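Local coordinates for protein exonuclease (Laribacter hongkongensis, PDB 3SYY) that digests double-stranded DNA from the 5' end with strict 5'-to-3' polarity, probably by magnesium-dependent hydrolysis, at residues 63-72 / 111-119; 90-98 / 180-188. All coordinates share one frame; numbering follows the deposited sequence.

Interaction 1. Residues 63-72 / 111-119; sequences RGTELEPHAR and IEIKCPNTW. With MG (magnesium ion), chain B.
Ala71 and Ile113 make the tightest apolar touch between helix 63-72 and strand 111-114, with Ala71 CB 3.5 Å from Ile113 CG2. The longer branch of Ile113 ends in CD1, which lies 3.9 Å from Glu68 CG and over one face of the Arg72 guanidinium, offset toward its rim. Beyond the strand, Cys115 SG (chi1 -66°) lies against Glu68 CA at 3.8 Å, with Leu67 CB and Ala71 CB also beside it, while Cys115 O abuts Gly64 CA at 3.4 Å, an approach that suits a residue without a side chain.

This helix-on-strand packing flanks the metal centre of a PD-(D/E)XK nuclease fold, in which Glu112-Ile113-Lys114 form the EXK element. Glu112 OE2 binds the magnesium ion at 2.3 Å, and so does the carbonyl O of Ile113 at 2.4 Å, with Asp102 supplying a further ligand.

Polar links across the contact run through water. One water bound to the magnesium donates to Glu68 OE1, and Arg63 NH2 is bridged by separate waters to Cys115 O and Pro116 O. Within the helix, Arg72 NH2 makes a salt bridge to Glu68 OE2 at 3.0 Å, from its anti side and tilted out of the carboxylate plane; that nitrogen additionally bonds Asp102 O, whereas Arg63 NH1 is salt-bridged to Asp157.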
loop_
_atom_site.group_PDB
_atom_site.type_symbol
_atom_site.label_atom_id
_atom_site.label_comp_id
_atom_site.label_asym_id
_atom_site.label_seq_id
_atom_site.Cartn_x
_atom_site.Cartn_y
_atom_site.Cartn_z
ATOM N N ARG A 63 14.300 9.887 -6.069
ATOM C CA ARG A 63 15.091 9.915 -7.298
ATOM C C ARG A 63 14.749 11.223 -8.032
ATOM O O ARG A 63 15.642 11.962 -8.456
ATOM C CB ARG A 63 14.777 8.699 -8.174
ATOM C CG ARG A 63 15.622 8.654 -9.454
ATOM C CD ARG A 63 14.827 8.039 -10.580
ATOM N NE ARG A 63 15.309 8.547 -11.859
ATOM C CZ ARG A 63 14.784 9.587 -12.510
ATOM N NH1 ARG A 63 15.336 9.937 -13.663
ATOM N NH2 ARG A 63 13.715 10.250 -12.029
ATOM N N GLY A 64 13.454 11.515 -8.095
ATOM C CA GLY A 64 12.910 12.741 -8.648
ATOM C C GLY A 64 13.478 14.030 -8.087
ATOM O O GLY A 64 13.925 14.895 -8.857
ATOM N N THR A 65 13.459 14.165 -6.759
ATOM C CA THR A 65 13.971 15.346 -6.057
ATOM C C THR A 65 15.436 15.541 -6.365
ATOM O O THR A 65 15.875 16.679 -6.588
ATOM C CB THR A 65 13.750 15.250 -4.495
ATOM O OG1 THR A 65 12.343 15.135 -4.248
ATOM C CG2 THR A 65 14.234 16.486 -3.787
ATOM N N GLU A 66 16.178 14.435 -6.416
ATOM C CA GLU A 66 17.597 14.503 -6.694
ATOM C C GLU A 66 17.915 14.905 -8.129
ATOM O O GLU A 66 18.974 15.450 -8.390
ATOM C CB GLU A 66 18.283 13.181 -6.387
ATOM C CG GLU A 66 18.687 13.095 -4.913
ATOM C CD GLU A 66 19.382 11.814 -4.585
ATOM O OE1 GLU A 66 18.819 10.749 -4.926
ATOM O OE2 GLU A 66 20.474 11.863 -3.964
ATOM N N LEU A 67 17.021 14.591 -9.043
ATOM C CA LEU A 67 17.188 14.978 -10.467
ATOM C C LEU A 67 16.791 16.434 -10.764
ATOM O O LEU A 67 17.091 16.970 -11.856
ATOM C CB LEU A 67 16.377 14.075 -11.365
ATOM C CG LEU A 67 16.739 13.965 -12.869
ATOM C CD1 LEU A 67 18.125 13.316 -13.065
ATOM C CD2 LEU A 67 15.633 13.174 -13.553
ATOM N N GLU A 68 16.068 17.073 -9.866
ATOM C CA GLU A 68 15.505 18.373 -10.265
ATOM C C GLU A 68 16.611 19.445 -10.627
ATOM O O GLU A 68 16.419 20.234 -11.549
ATOM C CB GLU A 68 14.465 18.840 -9.230
ATOM C CG GLU A 68 14.087 20.322 -9.173
ATOM C CD GLU A 68 13.367 20.622 -7.831
ATOM O OE1 GLU A 68 12.446 19.810 -7.451
ATOM O OE2 GLU A 68 13.778 21.621 -7.160
ATOM N N PRO A 69 17.757 19.438 -9.944
ATOM C CA PRO A 69 18.758 20.390 -10.444
ATOM C C PRO A 69 19.349 20.068 -11.824
ATOM O O PRO A 69 19.896 20.973 -12.439
ATOM C CB PRO A 69 19.860 20.320 -9.424
ATOM C CG PRO A 69 19.614 19.046 -8.642
ATOM C CD PRO A 69 18.169 18.800 -8.680
ATOM N N HIS A 70 19.241 18.815 -12.274
ATOM C CA HIS A 70 19.690 18.438 -13.620
ATOM C C HIS A 70 18.683 19.071 -14.524
ATOM O O HIS A 70 19.054 19.677 -15.543
ATOM C CB HIS A 70 19.670 16.920 -13.861
ATOM C CG HIS A 70 20.694 16.119 -13.098
ATOM N ND1 HIS A 70 20.880 16.200 -11.727
ATOM C CD2 HIS A 70 21.501 15.114 -13.520
ATOM C CE1 HIS A 70 21.797 15.323 -11.355
ATOM N NE2 HIS A 70 22.172 14.638 -12.422
ATOM N N ALA A 71 17.395 18.878 -14.217
ATOM C CA ALA A 71 16.323 19.446 -15.017
ATOM C C ALA A 71 16.430 20.975 -15.100
ATOM O O ALA A 71 16.225 21.557 -16.185
ATOM C CB ALA A 71 14.912 19.055 -14.446
ATOM N N ARG A 72 16.703 21.602 -13.965
ATOM C CA ARG A 72 16.873 23.066 -13.900
ATOM C C ARG A 72 18.008 23.462 -14.880
ATOM O O ARG A 72 17.837 24.401 -15.664
ATOM C CB ARG A 72 17.207 23.578 -12.479
ATOM C CG ARG A 72 17.141 25.149 -12.358
ATOM C CD ARG A 72 17.308 25.665 -10.864
ATOM N NE ARG A 72 16.096 25.334 -10.076
ATOM C CZ ARG A 72 15.964 24.294 -9.240
ATOM N NH1 ARG A 72 16.978 23.452 -9.008
ATOM N NH2 ARG A 72 14.808 24.083 -8.623
ATOM N N ILE A 111 9.480 28.791 -13.167
ATOM C CA ILE A 111 9.616 27.422 -13.680
ATOM C C ILE A 111 9.053 26.487 -12.589
ATOM O O ILE A 111 9.257 26.749 -11.409
ATOM C CB ILE A 111 11.101 27.086 -14.021
ATOM C CG1 ILE A 111 11.285 25.622 -14.434
ATOM C CG2 ILE A 111 12.026 27.484 -12.886
ATOM C CD1 ILE A 111 12.680 25.295 -14.990
ATOM N N GLU A 112 8.322 25.463 -13.006
ATOM C CA GLU A 112 7.900 24.363 -12.081
ATOM C C GLU A 112 8.419 23.107 -12.787
ATOM O O GLU A 112 8.125 22.906 -13.972
ATOM C CB GLU A 112 6.369 24.289 -11.982
ATOM C CG GLU A 112 5.879 22.951 -11.250
ATOM C CD GLU A 112 6.432 22.852 -9.820
ATOM O OE1 GLU A 112 6.717 23.923 -9.213
ATOM O OE2 GLU A 112 6.637 21.692 -9.277
ATOM N N ILE A 113 9.224 22.329 -12.078
ATOM C CA ILE A 113 9.879 21.136 -12.611
ATOM C C ILE A 113 9.240 19.837 -12.069
ATOM O O ILE A 113 9.053 19.682 -10.844
ATOM C CB ILE A 113 11.346 21.156 -12.184
ATOM C CG1 ILE A 113 12.091 22.358 -12.842
ATOM C CG2 ILE A 113 12.072 19.805 -12.537
ATOM C CD1 ILE A 113 13.470 22.571 -12.257
ATOM N N LYS A 114 8.952 18.893 -12.974
ATOM C CA LYS A 114 8.625 17.525 -12.546
ATOM C C LYS A 114 9.694 16.564 -13.060
ATOM O O LYS A 114 10.161 16.675 -14.241
ATOM C CB LYS A 114 7.243 17.115 -13.069
ATOM C CG LYS A 114 6.093 18.080 -12.786
ATOM C CD LYS A 114 5.967 18.440 -11.315
ATOM C CE LYS A 114 4.725 19.347 -11.053
ATOM N NZ LYS A 114 4.743 19.784 -9.573
ATOM N N CYS A 115 10.086 15.605 -12.206
ATOM C CA CYS A 115 10.951 14.504 -12.616
ATOM C C CYS A 115 10.291 13.183 -12.210
ATOM O O CYS A 115 10.694 12.585 -11.209
ATOM C CB CYS A 115 12.303 14.602 -11.927
ATOM S SG CYS A 115 13.293 16.130 -12.474
ATOM N N PRO A 116 9.316 12.734 -12.996
ATOM C CA PRO A 116 8.456 11.701 -12.597
ATOM C C PRO A 116 8.894 10.354 -13.141
ATOM O O PRO A 116 10.013 10.214 -13.689
ATOM C CB PRO A 116 7.147 12.140 -13.242
ATOM C CG PRO A 116 7.653 12.554 -14.671
ATOM C CD PRO A 116 8.902 13.336 -14.283
ATOM N N ASN A 117 7.995 9.368 -13.015
ATOM C CA ASN A 117 8.230 8.056 -13.620
ATOM C C ASN A 117 8.272 8.229 -15.130
ATOM O O ASN A 117 7.660 9.128 -15.679
ATOM C CB ASN A 117 7.091 7.089 -13.281
ATOM C CG ASN A 117 7.219 6.513 -11.879
ATOM O OD1 ASN A 117 8.289 6.584 -11.240
ATOM N ND2 ASN A 117 6.115 5.941 -11.378
ATOM N N THR A 118 8.945 7.314 -15.806
ATOM C CA THR A 118 9.208 7.487 -17.241
ATOM C C THR A 118 7.928 7.560 -17.980
ATOM O O THR A 118 7.777 8.410 -18.849
ATOM C CB THR A 118 10.062 6.327 -17.755
ATOM O OG1 THR A 118 11.300 6.411 -17.061
ATOM C CG2 THR A 118 10.329 6.474 -19.276
ATOM N N TRP A 119 6.988 6.657 -17.662
ATOM C CA TRP A 119 5.700 6.666 -18.372
ATOM C C TRP A 119 4.875 7.953 -18.182
ATOM O O TRP A 119 4.192 8.412 -19.106
ATOM C CB TRP A 119 4.849 5.425 -18.036
ATOM C CG TRP A 119 3.643 5.324 -18.931
ATOM C CD1 TRP A 119 2.327 5.426 -18.560
ATOM C CD2 TRP A 119 3.645 5.090 -20.347
ATOM N NE1 TRP A 119 1.516 5.273 -19.669
ATOM C CE2 TRP A 119 2.302 5.088 -20.777
ATOM C CE3 TRP A 119 4.659 4.905 -21.299
ATOM C CZ2 TRP A 119 1.933 4.869 -22.130
ATOM C CZ3 TRP A 119 4.296 4.692 -22.664
ATOM C CH2 TRP A 119 2.938 4.691 -23.051
HETATM MG MG MG B . 8.609 20.654 -8.663
HETATM O O HOH W 1 12.249 11.687 -14.288
HETATM O O HOH W 2 11.187 10.020 -10.475
HETATM O O HOH W 3 10.003 20.786 -6.882
HETATM O O HOH W 4 7.350 18.839 -7.872
#

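Interaction 2. Residues 90-98 / 180-188; sequences DHPTIAGFG and IETEVSAFL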
loop_
_atom_site.group_PDB
_atom_site.type_symbol
_atom_site.label_atom_id
_atom_site.label_comp_id
_atom_site.label_asym_id
_atom_site.label_seq_id
_atom_site.Cartn_x
_atom_site.Cartn_y
_atom_site.Cartn_z
ATOM N N ASP A 90 4.867 34.006 0.369
ATOM C CA ASP A 90 3.502 34.148 0.882
ATOM C C ASP A 90 2.571 34.881 -0.090
ATOM O O ASP A 90 3.004 35.755 -0.864
ATOM C CB ASP A 90 3.553 34.780 2.289
ATOM C CG ASP A 90 4.235 33.861 3.296
ATOM O OD1 ASP A 90 3.865 32.661 3.414
ATOM O OD2 ASP A 90 5.174 34.302 3.957
ATOM N N HIS A 91 1.304 34.508 -0.106
ATOM C CA HIS A 91 0.355 35.201 -0.947
ATOM C C HIS A 91 0.353 36.661 -0.468
ATOM O O HIS A 91 0.512 36.921 0.735
ATOM C CB HIS A 91 -1.019 34.573 -0.833
ATOM C CG HIS A 91 -2.054 35.216 -1.694
ATOM N ND1 HIS A 91 -2.451 34.699 -2.918
ATOM C CD2 HIS A 91 -2.788 36.341 -1.502
ATOM C CE1 HIS A 91 -3.384 35.479 -3.438
ATOM N NE2 HIS A 91 -3.618 36.472 -2.589
ATOM N N PRO A 92 0.294 37.617 -1.411
ATOM C CA PRO A 92 0.399 39.029 -0.959
ATOM C C PRO A 92 -0.668 39.465 0.095
ATOM O O PRO A 92 -0.344 40.271 0.958
ATOM C CB PRO A 92 0.292 39.844 -2.273
ATOM C CG PRO A 92 -0.263 38.895 -3.311
ATOM C CD PRO A 92 0.237 37.503 -2.875
ATOM N N THR A 93 -1.884 38.902 0.046
ATOM C CA THR A 93 -2.993 39.298 0.937
ATOM C C THR A 93 -3.745 38.180 1.737
ATOM O O THR A 93 -4.487 38.465 2.711
ATOM C CB THR A 93 -4.032 40.098 0.154
ATOM O OG1 THR A 93 -4.644 39.237 -0.807
ATOM C CG2 THR A 93 -3.354 41.308 -0.559
ATOM N N ILE A 94 -3.591 36.926 1.324
ATOM C CA ILE A 94 -4.272 35.834 2.038
ATOM C C ILE A 94 -3.308 35.192 3.026
ATOM O O ILE A 94 -2.329 34.517 2.650
ATOM C CB ILE A 94 -4.863 34.790 1.085
ATOM C CG1 ILE A 94 -5.806 35.457 0.096
ATOM C CG2 ILE A 94 -5.543 33.636 1.916
ATOM C CD1 ILE A 94 -6.372 34.525 -1.007
ATOM N N ALA A 95 -3.542 35.437 4.318
ATOM C CA ALA A 95 -2.637 34.904 5.320
ATOM C C ALA A 95 -2.776 33.360 5.350
ATOM O O ALA A 95 -3.874 32.843 5.120
ATOM C CB ALA A 95 -2.986 35.495 6.704
ATOM N N GLY A 96 -1.658 32.677 5.620
ATOM C CA GLY A 96 -1.589 31.206 5.766
ATOM C C GLY A 96 -1.603 30.471 4.426
ATOM O O GLY A 96 -2.086 29.332 4.329
ATOM N N PHE A 97 -1.080 31.134 3.385
ATOM C CA PHE A 97 -1.156 30.619 2.004
ATOM C C PHE A 97 0.107 31.053 1.276
ATOM O O PHE A 97 0.499 32.233 1.337
ATOM C CB PHE A 97 -2.401 31.195 1.343
ATOM C CG PHE A 97 -2.720 30.720 -0.091
ATOM C CD1 PHE A 97 -3.426 31.590 -0.944
ATOM C CD2 PHE A 97 -2.411 29.438 -0.571
ATOM C CE1 PHE A 97 -3.811 31.224 -2.255
ATOM C CE2 PHE A 97 -2.787 29.045 -1.878
ATOM C CZ PHE A 97 -3.493 29.912 -2.732
ATOM N N GLY A 98 0.731 30.100 0.589
ATOM C CA GLY A 98 1.994 30.384 -0.044
ATOM C C GLY A 98 2.341 29.418 -1.148
ATOM O O GLY A 98 1.620 28.430 -1.406
ATOM N N ILE A 180 -9.485 30.221 -7.379
ATOM C CA ILE A 180 -8.567 29.592 -6.410
ATOM C C ILE A 180 -8.561 30.382 -5.098
ATOM O O ILE A 180 -8.675 29.803 -4.009
ATOM C CB ILE A 180 -7.112 29.522 -6.949
ATOM C CG1 ILE A 180 -7.023 28.504 -8.100
ATOM C CG2 ILE A 180 -6.125 29.118 -5.841
ATOM C CD1 ILE A 180 -5.639 28.581 -8.889
ATOM N N GLU A 181 -8.426 31.699 -5.209
ATOM C CA GLU A 181 -8.296 32.516 -4.017
ATOM C C GLU A 181 -9.624 32.437 -3.221
ATOM O O GLU A 181 -9.596 32.409 -2.024
ATOM C CB GLU A 181 -7.906 33.957 -4.393
ATOM C CG GLU A 181 -6.462 34.062 -4.928
ATOM C CD GLU A 181 -6.054 35.462 -5.379
ATOM O OE1 GLU A 181 -4.852 35.704 -5.608
ATOM O OE2 GLU A 181 -6.918 36.321 -5.498
ATOM N N THR A 182 -10.759 32.392 -3.905
ATOM C CA THR A 182 -12.051 32.268 -3.232
ATOM C C THR A 182 -12.125 30.976 -2.434
ATOM O O THR A 182 -12.434 30.998 -1.219
ATOM C CB THR A 182 -13.173 32.319 -4.219
ATOM O OG1 THR A 182 -13.159 33.622 -4.817
ATOM C CG2 THR A 182 -14.551 32.078 -3.532
ATOM N N GLU A 183 -11.839 29.864 -3.119
ATOM C CA GLU A 183 -11.828 28.526 -2.477
ATOM C C GLU A 183 -10.858 28.403 -1.361
ATOM O O GLU A 183 -11.184 27.787 -0.330
ATOM C CB GLU A 183 -11.496 27.435 -3.471
ATOM C CG GLU A 183 -12.511 27.346 -4.545
ATOM C CD GLU A 183 -13.361 26.113 -4.454
ATOM O OE1 GLU A 183 -13.368 25.452 -3.382
ATOM O OE2 GLU A 183 -14.032 25.805 -5.461
ATOM N N VAL A 184 -9.661 28.939 -1.553
ATOM C CA VAL A 184 -8.633 28.812 -0.530
ATOM C C VAL A 184 -8.974 29.681 0.701
ATOM O O VAL A 184 -8.770 29.258 1.850
ATOM C CB VAL A 184 -7.232 29.132 -1.099
ATOM C CG1 VAL A 184 -6.236 29.373 -0.002
ATOM C CG2 VAL A 184 -6.785 27.981 -2.057
ATOM N N SER A 185 -9.500 30.879 0.449
ATOM C CA SER A 185 -10.075 31.703 1.528
ATOM C C SER A 185 -11.146 30.975 2.344
ATOM O O SER A 185 -11.093 31.013 3.562
ATOM C CB SER A 185 -10.591 33.039 0.961
ATOM O OG SER A 185 -9.475 33.889 0.741
ATOM N N ALA A 186 -12.094 30.335 1.680
ATOM C CA ALA A 186 -13.162 29.598 2.360
ATOM C C ALA A 186 -12.597 28.439 3.174
ATOM O O ALA A 186 -13.011 28.194 4.324
ATOM C CB ALA A 186 -14.140 29.090 1.365
ATOM N N PHE A 187 -11.651 27.708 2.565
ATOM C CA PHE A 187 -10.978 26.615 3.245
ATOM C C PHE A 187 -10.184 27.088 4.448
ATOM O O PHE A 187 -10.217 26.439 5.514
ATOM C CB PHE A 187 -10.091 25.867 2.221
ATOM C CG PHE A 187 -9.270 24.747 2.791
ATOM C CD1 PHE A 187 -9.654 23.412 2.561
ATOM C CD2 PHE A 187 -8.091 25.006 3.439
ATOM C CE1 PHE A 187 -8.886 22.372 2.993
ATOM C CE2 PHE A 187 -7.290 23.963 3.896
ATOM C CZ PHE A 187 -7.728 22.615 3.662
ATOM N N LEU A 188 -9.476 28.205 4.315
ATOM C CA LEU A 188 -8.719 28.716 5.456
ATOM C C LEU A 188 -9.683 29.209 6.569
ATOM O O LEU A 188 -9.366 29.111 7.729
ATOM C CB LEU A 188 -7.765 29.842 5.056
ATOM C CG LEU A 188 -6.490 29.291 4.372
ATOM C CD1 LEU A 188 -5.775 30.406 3.490
ATOM C CD2 LEU A 188 -5.549 28.694 5.408
#
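Phe97 presents the flat face of its ring to Val184, whose CG1 methyl sits almost exactly over the centre, 3.6 Å from the centroid and only 5° off the ring normal. This is a CH-pi contact in nearly ideal form. The Phe97 ring is carried to the helix by a side chain with CG anti to the backbone N (chi1 -177°). The second methyl, Val184 CG2, leans toward the far end of the ring near CZ. Ile180 CG2 approaches that same end obliquely, 4.2 Å from Phe97 CZ.

One turn further along the helix, Leu188 works as a forked wedge against the loop. Its CD1 meets Ile94 CG2 at 3.6 Å and the carbonyl O of Ala95 at 3.5 Å, while its CD2 lies against Gly96 O. The backbone of Gly96 has a positive phi of 78°, a conformation that favours glycine.

Ile94 CD1 reaches Glu181 CB at 3.8 Å and Ser185 OG at 3.6 Å. The same methyl lies over one face of the His91 ring, toward the rim, and Pro92 CD over the opposite face, likewise near the rim. The Glu181 carboxylate lies close to this imidazole, but the detail of that approach is doubtful. A backbone bond from His91 N to Phe97 O, 2.8 Å long, closes the base of the loop.

Val16, Val21 and Thr140, the last on helix 132-145, also touch Phe97. The arrangement is that of a beta-hairpin, strands 89-90 and 97-99, whose connecting loop and the start of whose second strand pack on the long C-terminal helix 174-205.

In the fold
From the N terminus, the chain lays down strand 16-17 and three helices before helix 59-79, which supplies residues 63-72, and then enters the hairpin containing residues 90-98. It next reaches strand 109-114, where interaction 1 closes a loop of 38 intervening residues. Interaction 2 closes later, after 81 residues beyond the hairpin segment, when helix 174-205 returns to it. The two closures therefore cross rather than nest: residues 90-98 lie inside the loop of interaction 1, and residues 111-119 inside that of interaction 2. Their centres are about 27 Å apart, on opposite sides of the chain's centre. One joins a helix to the metal-bearing five-stranded sheet, the other the small three-stranded sheet to the C-terminal helix.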